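Local coordinates for cell division control protein 11 (Saccharomyces cerevisiae, PDB 5AR1) that is a septin, a subunit of the GTP-binding filaments that form a ring and then a collar at the mother-bud neck and act in cytokinesis, at residues A[119-123]-A[292-297]; A[205-209]-A[225-231]. All blocks are in the same frame, centred on the assembly; numbering follows the deposited sequence.

Contact 1 of 2, residues A[119-123]-A[292-297]; sequences YDEIL and LYERYR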
loop_
_atom_site.group_PDB
_atom_site.type_symbol
_atom_site.label_atom_id
_atom_site.label_comp_id
_atom_site.label_asym_id
_atom_site.label_seq_id
_atom_site.Cartn_x
_atom_site.Cartn_y
_atom_site.Cartn_z
ATOM N N TYR A 119 14.177 8.655 5.016
ATOM C CA TYR A 119 15.248 8.198 4.133
ATOM C C TYR A 119 16.450 9.123 4.286
ATOM O O TYR A 119 17.574 8.692 4.041
ATOM C CB TYR A 119 14.805 8.161 2.660
ATOM C CG TYR A 119 13.872 7.035 2.270
ATOM C CD1 TYR A 119 14.366 5.780 1.925
ATOM C CD2 TYR A 119 12.504 7.250 2.135
ATOM C CE1 TYR A 119 13.513 4.755 1.515
ATOM C CE2 TYR A 119 11.641 6.230 1.745
ATOM C CZ TYR A 119 12.152 4.987 1.422
ATOM O OH TYR A 119 11.300 3.987 1.037
ATOM N N ASP A 120 16.221 10.389 4.690
ATOM C CA ASP A 120 17.295 11.364 4.930
ATOM C C ASP A 120 18.081 11.040 6.200
ATOM O O ASP A 120 19.310 11.085 6.163
ATOM C CB ASP A 120 16.763 12.813 4.974
ATOM C CG ASP A 120 16.580 13.479 3.616
ATOM O OD1 ASP A 120 17.418 13.235 2.711
ATOM O OD2 ASP A 120 15.618 14.268 3.464
ATOM N N GLU A 121 17.380 10.681 7.304
ATOM C CA GLU A 121 18.013 10.359 8.585
ATOM C C GLU A 121 18.769 9.005 8.587
ATOM O O GLU A 121 19.633 8.815 9.448
ATOM C CB GLU A 121 17.057 10.490 9.794
ATOM C CG GLU A 121 15.793 9.646 9.799
ATOM C CD GLU A 121 14.935 9.765 11.052
ATOM O OE1 GLU A 121 14.912 10.856 11.669
ATOM O OE2 GLU A 121 14.265 8.765 11.403
ATOM N N ILE A 122 18.501 8.095 7.626
ATOM C CA ILE A 122 19.273 6.841 7.524
ATOM C C ILE A 122 20.593 7.197 6.837
ATOM O O ILE A 122 21.658 7.007 7.425
ATOM C CB ILE A 122 18.522 5.615 6.881
ATOM C CG1 ILE A 122 19.473 4.607 6.187
ATOM C CG2 ILE A 122 17.447 6.040 5.939
ATOM C CD1 ILE A 122 19.994 3.499 7.054
ATOM N N LEU A 123 20.495 7.803 5.629
ATOM C CA LEU A 123 21.595 8.286 4.796
ATOM C C LEU A 123 22.524 9.194 5.607
ATOM O O LEU A 123 23.732 9.212 5.361
ATOM C CB LEU A 123 20.999 9.000 3.565
ATOM C CG LEU A 123 21.888 9.851 2.643
ATOM C CD1 LEU A 123 23.051 9.046 2.046
ATOM C CD2 LEU A 123 21.053 10.455 1.529
ATOM N N LEU A 292 14.423 0.862 -3.308
ATOM C CA LEU A 292 13.735 2.153 -3.097
ATOM C C LEU A 292 14.547 3.252 -2.355
ATOM O O LEU A 292 14.309 4.443 -2.583
ATOM C CB LEU A 292 12.416 1.899 -2.372
ATOM C CG LEU A 292 11.141 2.294 -3.060
ATOM C CD1 LEU A 292 11.186 1.972 -4.510
ATOM C CD2 LEU A 292 9.963 1.656 -2.379
ATOM N N TYR A 293 15.455 2.841 -1.444
ATOM C CA TYR A 293 16.341 3.726 -0.694
ATOM C C TYR A 293 17.599 3.905 -1.527
ATOM O O TYR A 293 18.224 4.965 -1.489
ATOM C CB TYR A 293 16.668 3.138 0.694
ATOM C CG TYR A 293 17.887 3.732 1.379
ATOM C CD1 TYR A 293 17.852 5.011 1.929
ATOM C CD2 TYR A 293 19.065 3.001 1.501
ATOM C CE1 TYR A 293 18.967 5.556 2.565
ATOM C CE2 TYR A 293 20.185 3.535 2.136
ATOM C CZ TYR A 293 20.135 4.816 2.665
ATOM O OH TYR A 293 21.240 5.328 3.306
ATOM N N GLU A 294 17.956 2.866 -2.296
ATOM C CA GLU A 294 19.121 2.857 -3.174
ATOM C C GLU A 294 19.020 3.920 -4.282
ATOM O O GLU A 294 20.015 4.560 -4.612
ATOM C CB GLU A 294 19.316 1.442 -3.746
ATOM C CG GLU A 294 20.691 0.847 -3.481
ATOM C CD GLU A 294 21.373 1.215 -2.173
ATOM O OE1 GLU A 294 20.887 0.790 -1.099
ATOM O OE2 GLU A 294 22.399 1.928 -2.227
ATOM N N ARG A 295 17.799 4.119 -4.821
ATOM C CA ARG A 295 17.485 5.100 -5.861
ATOM C C ARG A 295 17.548 6.504 -5.274
ATOM O O ARG A 295 17.979 7.432 -5.960
ATOM C CB ARG A 295 16.083 4.831 -6.442
ATOM C CG ARG A 295 15.826 5.535 -7.774
ATOM C CD ARG A 295 14.436 5.292 -8.325
ATOM N NE ARG A 295 14.212 3.879 -8.646
ATOM C CZ ARG A 295 13.238 3.136 -8.130
ATOM N NH1 ARG A 295 12.364 3.668 -7.283
ATOM N NH2 ARG A 295 13.118 1.860 -8.471
ATOM N N TYR A 296 17.102 6.658 -4.010
ATOM C CA TYR A 296 17.106 7.938 -3.302
ATOM C C TYR A 296 18.521 8.326 -2.877
ATOM O O TYR A 296 18.843 9.512 -2.874
ATOM C CB TYR A 296 16.145 7.916 -2.097
ATOM C CG TYR A 296 16.035 9.241 -1.368
ATOM C CD1 TYR A 296 15.321 10.303 -1.915
ATOM C CD2 TYR A 296 16.635 9.427 -0.129
ATOM C CE1 TYR A 296 15.207 11.519 -1.245
ATOM C CE2 TYR A 296 16.519 10.636 0.558
ATOM C CZ TYR A 296 15.800 11.678 -0.004
ATOM O OH TYR A 296 15.702 12.881 0.657
ATOM N N ARG A 297 19.351 7.325 -2.521
ATOM C CA ARG A 297 20.747 7.489 -2.111
ATOM C C ARG A 297 21.568 7.940 -3.316
ATOM O O ARG A 297 22.364 8.869 -3.196
ATOM C CB ARG A 297 21.300 6.156 -1.578
ATOM C CG ARG A 297 22.341 6.291 -0.485
ATOM C CD ARG A 297 23.301 5.121 -0.503
ATOM N NE ARG A 297 24.480 5.411 -1.325
ATOM C CZ ARG A 297 24.641 5.021 -2.586
ATOM N NH1 ARG A 297 23.705 4.300 -3.192
ATOM N NH2 ARG A 297 25.745 5.340 -3.251
#

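Contact 2 of 2, residues A[205-209]-A[225-231]; sequences YNFPF and LRTLLPF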
loop_
_atom_site.group_PDB
_atom_site.type_symbol
_atom_site.label_atom_id
_atom_site.label_comp_id
_atom_site.label_asym_id
_atom_site.label_seq_id
_atom_site.Cartn_x
_atom_site.Cartn_y
_atom_site.Cartn_z
ATOM N N TYR A 205 3.334 -1.152 -6.048
ATOM C CA TYR A 205 4.066 -2.375 -5.658
ATOM C C TYR A 205 3.253 -3.488 -6.214
ATOM O O TYR A 205 2.129 -3.704 -5.752
ATOM C CB TYR A 205 4.173 -2.540 -4.133
ATOM C CG TYR A 205 4.993 -3.735 -3.681
ATOM C CD1 TYR A 205 6.373 -3.649 -3.551
ATOM C CD2 TYR A 205 4.386 -4.949 -3.368
ATOM C CE1 TYR A 205 7.132 -4.730 -3.116
ATOM C CE2 TYR A 205 5.136 -6.046 -2.935
ATOM C CZ TYR A 205 6.510 -5.923 -2.788
ATOM O OH TYR A 205 7.278 -6.985 -2.370
ATOM N N ASN A 206 3.760 -4.153 -7.249
ATOM C CA ASN A 206 2.964 -5.199 -7.875
ATOM C C ASN A 206 3.434 -6.630 -7.523
ATOM O O ASN A 206 3.446 -7.519 -8.371
ATOM C CB ASN A 206 2.893 -4.960 -9.370
ATOM C CG ASN A 206 1.871 -5.817 -10.028
ATOM O OD1 ASN A 206 0.785 -6.049 -9.483
ATOM N ND2 ASN A 206 2.252 -6.397 -11.152
ATOM N N PHE A 207 3.783 -6.852 -6.253
ATOM C CA PHE A 207 4.215 -8.147 -5.732
ATOM C C PHE A 207 5.380 -8.776 -6.557
ATOM O O PHE A 207 5.255 -9.906 -7.058
ATOM C CB PHE A 207 3.000 -9.081 -5.570
ATOM C CG PHE A 207 2.015 -8.494 -4.591
ATOM C CD1 PHE A 207 2.216 -8.618 -3.222
ATOM C CD2 PHE A 207 0.953 -7.720 -5.031
ATOM C CE1 PHE A 207 1.348 -8.015 -2.315
ATOM C CE2 PHE A 207 0.081 -7.123 -4.122
ATOM C CZ PHE A 207 0.276 -7.285 -2.773
ATOM N N PRO A 208 6.512 -8.028 -6.706
ATOM C CA PRO A 208 7.678 -8.569 -7.433
ATOM C C PRO A 208 8.225 -9.790 -6.713
ATOM O O PRO A 208 8.268 -9.797 -5.482
ATOM C CB PRO A 208 8.699 -7.428 -7.363
ATOM C CG PRO A 208 7.915 -6.211 -7.013
ATOM C CD PRO A 208 6.811 -6.694 -6.157
ATOM N N PHE A 209 8.618 -10.824 -7.462
ATOM C CA PHE A 209 9.074 -12.086 -6.874
ATOM C C PHE A 209 10.463 -12.510 -7.345
ATOM O O PHE A 209 10.879 -12.136 -8.450
ATOM C CB PHE A 209 8.038 -13.192 -7.148
ATOM C CG PHE A 209 7.931 -13.591 -8.605
ATOM C CD1 PHE A 209 7.136 -12.870 -9.485
ATOM C CD2 PHE A 209 8.648 -14.675 -9.098
ATOM C CE1 PHE A 209 7.070 -13.216 -10.834
ATOM C CE2 PHE A 209 8.575 -15.021 -10.448
ATOM C CZ PHE A 209 7.781 -14.293 -11.305
ATOM N N LEU A 225 -2.738 -13.134 -5.732
ATOM C CA LEU A 225 -2.769 -11.946 -4.884
ATOM C C LEU A 225 -2.945 -10.728 -5.756
ATOM O O LEU A 225 -3.832 -9.923 -5.487
ATOM C CB LEU A 225 -1.487 -11.775 -4.037
ATOM C CG LEU A 225 -1.604 -11.708 -2.506
ATOM C CD1 LEU A 225 -0.371 -11.135 -1.919
ATOM C CD2 LEU A 225 -2.771 -10.880 -2.041
ATOM N N ARG A 226 -2.120 -10.621 -6.832
ATOM C CA ARG A 226 -2.075 -9.518 -7.801
ATOM C C ARG A 226 -3.450 -9.296 -8.399
ATOM O O ARG A 226 -3.816 -8.169 -8.707
ATOM C CB ARG A 226 -1.103 -9.866 -8.919
ATOM C CG ARG A 226 0.299 -9.376 -8.725
ATOM C CD ARG A 226 1.087 -9.812 -9.940
ATOM N NE ARG A 226 2.522 -9.603 -9.767
ATOM C CZ ARG A 226 3.466 -10.224 -10.468
ATOM N NH1 ARG A 226 3.137 -11.133 -11.378
ATOM N NH2 ARG A 226 4.746 -9.949 -10.255
ATOM N N THR A 227 -4.206 -10.377 -8.536
ATOM C CA THR A 227 -5.566 -10.426 -9.042
ATOM C C THR A 227 -6.544 -9.680 -8.138
ATOM O O THR A 227 -7.507 -9.089 -8.635
ATOM C CB THR A 227 -5.892 -11.902 -9.209
ATOM O OG1 THR A 227 -5.586 -12.253 -10.538
ATOM C CG2 THR A 227 -7.297 -12.288 -8.804
ATOM N N LEU A 228 -6.302 -9.717 -6.818
ATOM C CA LEU A 228 -7.164 -9.100 -5.812
ATOM C C LEU A 228 -7.069 -7.575 -5.792
ATOM O O LEU A 228 -7.981 -6.899 -5.303
ATOM C CB LEU A 228 -6.895 -9.717 -4.428
ATOM C CG LEU A 228 -7.024 -11.254 -4.339
ATOM C CD1 LEU A 228 -6.507 -11.773 -3.013
ATOM C CD2 LEU A 228 -8.440 -11.706 -4.569
ATOM N N LEU A 229 -5.984 -7.043 -6.372
ATOM C CA LEU A 229 -5.688 -5.614 -6.490
ATOM C C LEU A 229 -6.686 -4.888 -7.380
ATOM O O LEU A 229 -7.005 -5.414 -8.464
ATOM C CB LEU A 229 -4.283 -5.439 -7.088
ATOM C CG LEU A 229 -3.212 -4.770 -6.270
ATOM C CD1 LEU A 229 -3.468 -4.861 -4.775
ATOM C CD2 LEU A 229 -1.879 -5.341 -6.624
ATOM N N PRO A 230 -7.130 -3.653 -6.997
ATOM C CA PRO A 230 -6.875 -2.929 -5.737
ATOM C C PRO A 230 -7.608 -3.610 -4.582
ATOM O O PRO A 230 -8.796 -3.905 -4.710
ATOM C CB PRO A 230 -7.450 -1.523 -6.007
ATOM C CG PRO A 230 -7.734 -1.469 -7.461
ATOM C CD PRO A 230 -8.057 -2.880 -7.838
ATOM N N PHE A 231 -6.900 -3.898 -3.472
ATOM C CA PHE A 231 -7.491 -4.596 -2.334
ATOM C C PHE A 231 -8.750 -3.943 -1.764
ATOM O O PHE A 231 -8.700 -2.800 -1.349
ATOM C CB PHE A 231 -6.453 -4.813 -1.223
ATOM C CG PHE A 231 -5.279 -5.700 -1.574
ATOM C CD1 PHE A 231 -5.453 -6.840 -2.360
ATOM C CD2 PHE A 231 -4.012 -5.446 -1.048
ATOM C CE1 PHE A 231 -4.373 -7.669 -2.660
ATOM C CE2 PHE A 231 -2.929 -6.278 -1.351
ATOM C CZ PHE A 231 -3.117 -7.380 -2.158
#

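Contact 1 of 2, residues A[119-123]-A[292-297]
Three tyrosines from two helices carry this contact. The segments 119-123 and 292-297 cross at -74° with their axes 10.7 Å apart. Tyr-119 and Tyr-293 run alongside each other, pointing opposite ways, and meet edge to edge, CD1 of Tyr-119 lying 3.6 Å from CD1 of Tyr-293. The phenol of Tyr-293 runs on to the next turn, where CG1 of Ile-122 packs 3.6 Å from its CZ. Tyr-296 holds CG anti to its backbone N (chi1 -176°), which sends its ring across. There CD2 of Tyr-296 touches CB of Tyr-119 at 3.6 Å, the two rings forming an oblique pair with planes 52° apart, and the hydroxyl beyond donates a hydrogen bond of 2.7 Å from Tyr-296 OH to Asp-120 OD1, reaching the carboxylate from above its plane. Replacing Tyr-296 with a phenylalanine would probably leave the Asp-120 carboxylate without this donor. Leu-123 CD1 rests on the aliphatic CG of Arg-297. Arg-139 adds a cation-pi contact to Tyr-293. The contact thus joins helix 109-125 of the septin GTPase domain to its C-terminal helix through aromatic and aliphatic packing, with one hydrogen bond to a carboxylate at its margin, probably strengthened by that group's negative charge.

Contact 2 of 2, residues A[205-209]-A[225-231]
Asn-206 opens the contact by offering its backbone oxygen to Arg-226, whose chain runs extended from CG to NE. The bond from Arg-226 NE to Asn-206 O is 2.7 Å, with an N-H...O angle of 160°, and the oxygen lies close to the guanidinium plane. NH2 adds a weak second bond to that oxygen. The Asn-206 side chain lies athwart the arginine chain, its OD1 3.4 Å from Arg-226 CG. Phe-207 adopts a left-handed helical backbone conformation (phi 53°, psi 56°), and its ring points into the apolar side. Leu-225 CD1 sits over one face, 4.0 Å from the centroid of the Phe-207 ring, in a CH-pi contact. Leu-229 CD2 meets the edge at Phe-207 CE2, while the rings of Phe-207 and Phe-231 touch rim to rim. The carbonyl of Phe-207 receives a weak bond from Arg-226 NH2 and a hydrogen bond from Asn-222 ND2. Last comes Phe-209, whose CD1 at the ring edge lies 3.9 Å from Arg-226 NH2. One arginine thus ties two successive carbonyls of an irregular loop to the end of helix 218-228, and its positive charge probably polarises both, while the ring of Phe-207 packs among Leu-225, Leu-229 and Phe-231.

Contacts 1 and 2 lie in the same septin GTPase domain, with centres 25 Å apart and nearest atoms about 7 Å apart, so they do not touch. Helix 274-290 links them: its Tyr-287 touches Leu-292 of contact 1 and Pro-208 of contact 2, and its His-280 packs edge-to-face with Phe-207. Asn-170 also reaches both regions, meeting Leu-292 and Tyr-205. In sequence, contact 2 falls between the two segments of contact 1. Contact 2 is the nearer to the nucleotide site: the Phe-231 side chain is about 8 Å from that of Ser-178, a GTP-binding residue inferred by similarity. Contact 1 lies away from those sites, joining helices at the domain's periphery.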